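Local structure of L-asparaginase 1 (Escherichia coli, 6NXC) at residues V224-I232 against L326-Q335. The protein hydrolyses L-asparagine to L-aspartate and ammonium as an allosteric, cytoplasmic homotetramer that L-asparagine itself activates. The protein carries 1 engineered substitution. Sequence-based numbering, arbitrary orientation.
Sequences VHPITPQPI and LTKLHYLLSQ
His330 fixes the middle of the extended segment 224-232 from the side of helix 322-333: its ND1 donates to Thr228 O at 3.0 Å, nearly straight at 170°, with the acceptor in the ring plane. Over one face of the same imidazole lies Ile232 CD1, 3.8 Å from the ring centroid, a CH-pi contact. That methyl also meets Leu329 CB, while Ile227, with CG1 set beside the backbone N (chi1 -81°), swings CG2 onto His330 CB at 3.5 Å. His330 also forms an edge-to-face pair with Trp88, and Ile227 and Thr327 reach helix 114-124, so this is the tightly packed, buried part of the contact. Were this imidazole replaced by an alanine, Thr228 O would probably lose its donor and a gap would be likely to open under Ile232 CD1.

The more open side lies toward the helix end, where Pro226 is exposed, Thr228, Gln230, Ser334 and Gln335 are partly so, and a water bridges Gln230 NE2 and Leu333 O. Ser334 OG accepts from Thr228 N at 3.0 Å and gives its own proton to His330 O, tying the loop to the last turn; Gln230 NE2 adds a weak bond to this hydroxyl, while Gln230 OE1 is held by Lys255. The Gln335 amide, its chain bent at chi2 (-31°), points NE2 at Pro226 O, 2.9 Å away and in the carbonyl plane, and at Tyr331 O; its OE1 receives a weak bond from His225 ND1. Tyr331, itself buried, turns its edge to the His225 face, centroids 5.4 Å apart, an offset edge-to-face pair.

The arrangement belongs to the two-domain asparaginase fold: the linker entering strand 232-236 of the C-terminal parallel sheet is laid along the C-terminal-domain helix 322-333, which also packs against the N-terminal-domain helix 114-124.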
loop_
_atom_site.group_PDB
_atom_site.type_symbol
_atom_site.label_atom_id
_atom_site.label_comp_id
_atom_site.label_asym_id
_atom_site.label_seq_id
_atom_site.Cartn_x
_atom_site.Cartn_y
_atom_site.Cartn_z
ATOM N N VAL B 224 -9.176 34.729 15.681
ATOM C CA VAL B 224 -8.053 34.545 14.733
ATOM C C VAL B 224 -6.728 35.048 15.346
ATOM O O VAL B 224 -6.644 36.220 15.721
ATOM C CB VAL B 224 -8.322 35.177 13.379
ATOM C CG1 VAL B 224 -7.044 34.927 12.561
ATOM C CG2 VAL B 224 -9.572 34.580 12.728
ATOM N N HIS B 225 -5.765 34.153 15.608
ATOM C CA HIS B 225 -4.451 34.551 16.157
ATOM C C HIS B 225 -3.654 35.030 14.967
ATOM O O HIS B 225 -3.684 34.418 13.883
ATOM C CB HIS B 225 -3.711 33.397 16.799
ATOM C CG HIS B 225 -4.340 32.984 18.076
ATOM N ND1 HIS B 225 -4.163 33.664 19.255
ATOM C CD2 HIS B 225 -5.111 31.909 18.365
ATOM C CE1 HIS B 225 -4.895 33.083 20.205
ATOM N NE2 HIS B 225 -5.461 31.989 19.690
ATOM N N PRO B 226 -2.956 36.183 15.099
ATOM C CA PRO B 226 -2.139 36.652 13.979
ATOM C C PRO B 226 -1.008 35.678 13.670
ATOM O O PRO B 226 -0.451 35.094 14.507
ATOM C CB PRO B 226 -1.589 38.019 14.521
ATOM C CG PRO B 226 -1.477 37.730 16.024
ATOM C CD PRO B 226 -2.772 36.951 16.332
ATOM N N ILE B 227 -0.630 35.598 12.393
ATOM C CA ILE B 227 0.621 34.923 11.985
ATOM C C ILE B 227 1.316 35.959 11.139
ATOM O O ILE B 227 0.718 36.537 10.144
ATOM C CB ILE B 227 0.564 33.570 11.244
ATOM C CG1 ILE B 227 0.366 32.328 12.090
ATOM C CG2 ILE B 227 1.905 33.327 10.525
ATOM C CD1 ILE B 227 0.461 31.009 11.280
ATOM N N THR B 228 2.526 36.306 11.552
ATOM C CA THR B 228 3.349 37.274 10.817
ATOM C C THR B 228 4.543 36.552 10.190
ATOM O O THR B 228 4.959 35.460 10.664
ATOM C CB THR B 228 3.819 38.440 11.703
ATOM O OG1 THR B 228 4.682 37.861 12.672
ATOM C CG2 THR B 228 2.750 39.194 12.449
ATOM N N PRO B 229 5.183 37.198 9.199
ATOM C CA PRO B 229 6.525 36.792 8.768
ATOM C C PRO B 229 7.532 36.745 9.925
ATOM O O PRO B 229 7.544 37.523 10.883
ATOM C CB PRO B 229 6.960 37.787 7.719
ATOM C CG PRO B 229 5.780 38.604 7.417
ATOM C CD PRO B 229 4.804 38.477 8.566
ATOM N N GLN B 230 8.311 35.685 9.916
ATOM C CA GLN B 230 9.288 35.431 11.000
ATOM C C GLN B 230 10.471 34.790 10.317
ATOM O O GLN B 230 10.220 33.905 9.480
ATOM C CB GLN B 230 8.750 34.428 12.007
ATOM C CG GLN B 230 7.492 34.891 12.722
ATOM C CD GLN B 230 7.783 35.992 13.713
ATOM O OE1 GLN B 230 8.949 36.267 14.045
ATOM N NE2 GLN B 230 6.722 36.558 14.249
ATOM N N PRO B 231 11.736 35.195 10.607
ATOM C CA PRO B 231 12.879 34.564 9.927
ATOM C C PRO B 231 13.088 33.199 10.604
ATOM O O PRO B 231 13.547 33.017 11.793
ATOM C CB PRO B 231 14.013 35.564 10.157
ATOM C CG PRO B 231 13.649 36.176 11.521
ATOM C CD PRO B 231 12.138 36.339 11.471
ATOM N N ILE B 232 12.861 32.171 9.806
ATOM C CA ILE B 232 13.065 30.744 10.241
ATOM C C ILE B 232 13.886 30.043 9.181
ATOM O O ILE B 232 13.511 30.157 8.001
ATOM C CB ILE B 232 11.701 30.028 10.382
ATOM C CG1 ILE B 232 10.808 30.805 11.349
ATOM C CG2 ILE B 232 11.873 28.544 10.780
ATOM C CD1 ILE B 232 9.371 30.368 11.469
ATOM N N LEU B 326 6.930 24.529 10.778
ATOM C CA LEU B 326 7.116 25.857 10.245
ATOM C C LEU B 326 5.937 26.726 10.691
ATOM O O LEU B 326 6.192 27.871 11.174
ATOM C CB LEU B 326 7.257 25.789 8.714
ATOM C CG LEU B 326 7.555 27.150 8.133
ATOM C CD1 LEU B 326 8.994 27.552 8.421
ATOM C CD2 LEU B 326 7.221 27.281 6.675
ATOM N N THR B 327 4.682 26.245 10.440
ATOM C CA THR B 327 3.523 27.101 10.672
ATOM C C THR B 327 3.372 27.257 12.191
ATOM O O THR B 327 2.971 28.285 12.600
ATOM C CB THR B 327 2.314 26.623 9.888
ATOM O OG1 THR B 327 2.069 25.300 10.351
ATOM C CG2 THR B 327 2.594 26.642 8.420
ATOM N N LYS B 328 3.658 26.225 13.011
ATOM C CA LYS B 328 3.520 26.275 14.457
ATOM C C LYS B 328 4.497 27.340 15.007
ATOM O O LYS B 328 4.132 28.089 15.920
ATOM C CB LYS B 328 3.853 24.925 15.081
ATOM C CG LYS B 328 3.361 24.745 16.514
ATOM C CD LYS B 328 3.603 23.325 16.989
ATOM C CE LYS B 328 3.141 23.115 18.381
ATOM N NZ LYS B 328 3.362 21.713 18.803
ATOM N N LEU B 329 5.726 27.402 14.447
ATOM C CA LEU B 329 6.743 28.416 14.920
ATOM C C LEU B 329 6.242 29.809 14.540
ATOM O O LEU B 329 6.308 30.670 15.364
ATOM C CB LEU B 329 8.084 28.138 14.275
ATOM C CG LEU B 329 8.785 26.957 14.921
ATOM C CD1 LEU B 329 9.902 26.501 14.025
ATOM C CD2 LEU B 329 9.298 27.399 16.286
ATOM N N HIS B 330 5.745 29.994 13.317
ATOM C CA HIS B 330 5.142 31.276 12.844
ATOM C C HIS B 330 4.080 31.674 13.823
ATOM O O HIS B 330 4.059 32.867 14.312
ATOM C CB HIS B 330 4.559 31.245 11.450
ATOM C CG HIS B 330 5.629 31.446 10.406
ATOM N ND1 HIS B 330 5.961 32.712 9.954
ATOM C CD2 HIS B 330 6.341 30.594 9.669
ATOM C CE1 HIS B 330 6.903 32.580 9.052
ATOM N NE2 HIS B 330 7.126 31.307 8.837
ATOM N N TYR B 331 3.230 30.703 14.215
ATOM C CA TYR B 331 2.128 31.012 15.134
ATOM C C TYR B 331 2.656 31.420 16.524
ATOM O O TYR B 331 2.325 32.502 17.009
ATOM C CB TYR B 331 1.183 29.792 15.207
ATOM C CG TYR B 331 0.280 29.799 16.405
ATOM C CD1 TYR B 331 -0.760 30.678 16.507
ATOM C CD2 TYR B 331 0.470 28.912 17.427
ATOM C CE1 TYR B 331 -1.618 30.685 17.593
ATOM C CE2 TYR B 331 -0.341 28.917 18.537
ATOM C CZ TYR B 331 -1.377 29.830 18.635
ATOM O OH TYR B 331 -2.122 29.777 19.748
ATOM N N LEU B 332 3.526 30.623 17.106
ATOM C CA LEU B 332 3.966 30.875 18.489
ATOM C C LEU B 332 4.860 32.121 18.542
ATOM O O LEU B 332 4.661 32.897 19.520
ATOM C CB LEU B 332 4.726 29.634 18.994
ATOM C CG LEU B 332 3.859 28.431 19.308
ATOM C CD1 LEU B 332 4.759 27.241 19.519
ATOM C CD2 LEU B 332 2.935 28.648 20.517
ATOM N N LEU B 333 5.759 32.377 17.576
ATOM C CA LEU B 333 6.623 33.592 17.628
ATOM C C LEU B 333 5.752 34.834 17.461
ATOM O O LEU B 333 6.207 35.886 17.835
ATOM C CB LEU B 333 7.641 33.572 16.494
ATOM C CG LEU B 333 8.701 32.474 16.565
ATOM C CD1 LEU B 333 9.524 32.328 15.319
ATOM C CD2 LEU B 333 9.596 32.793 17.701
ATOM N N SER B 334 4.610 34.720 16.808
ATOM C CA SER B 334 3.720 35.892 16.547
ATOM C C SER B 334 2.855 36.141 17.787
ATOM O O SER B 334 2.085 37.144 17.733
ATOM C CB SER B 334 2.832 35.636 15.319
ATOM O OG SER B 334 3.627 35.412 14.158
ATOM N N GLN B 335 2.872 35.269 18.798
ATOM C CA GLN B 335 1.950 35.399 19.992
ATOM C C GLN B 335 2.733 36.103 21.111
ATOM O O GLN B 335 3.930 36.411 20.982
ATOM C CB GLN B 335 1.333 34.086 20.501
ATOM C CG GLN B 335 0.425 33.254 19.566
ATOM C CD GLN B 335 -0.370 34.084 18.567
ATOM O OE1 GLN B 335 -1.333 34.712 19.012
ATOM N NE2 GLN B 335 -0.012 34.106 17.234
HETATM O O HOH W 1 7.236 38.737 16.569
#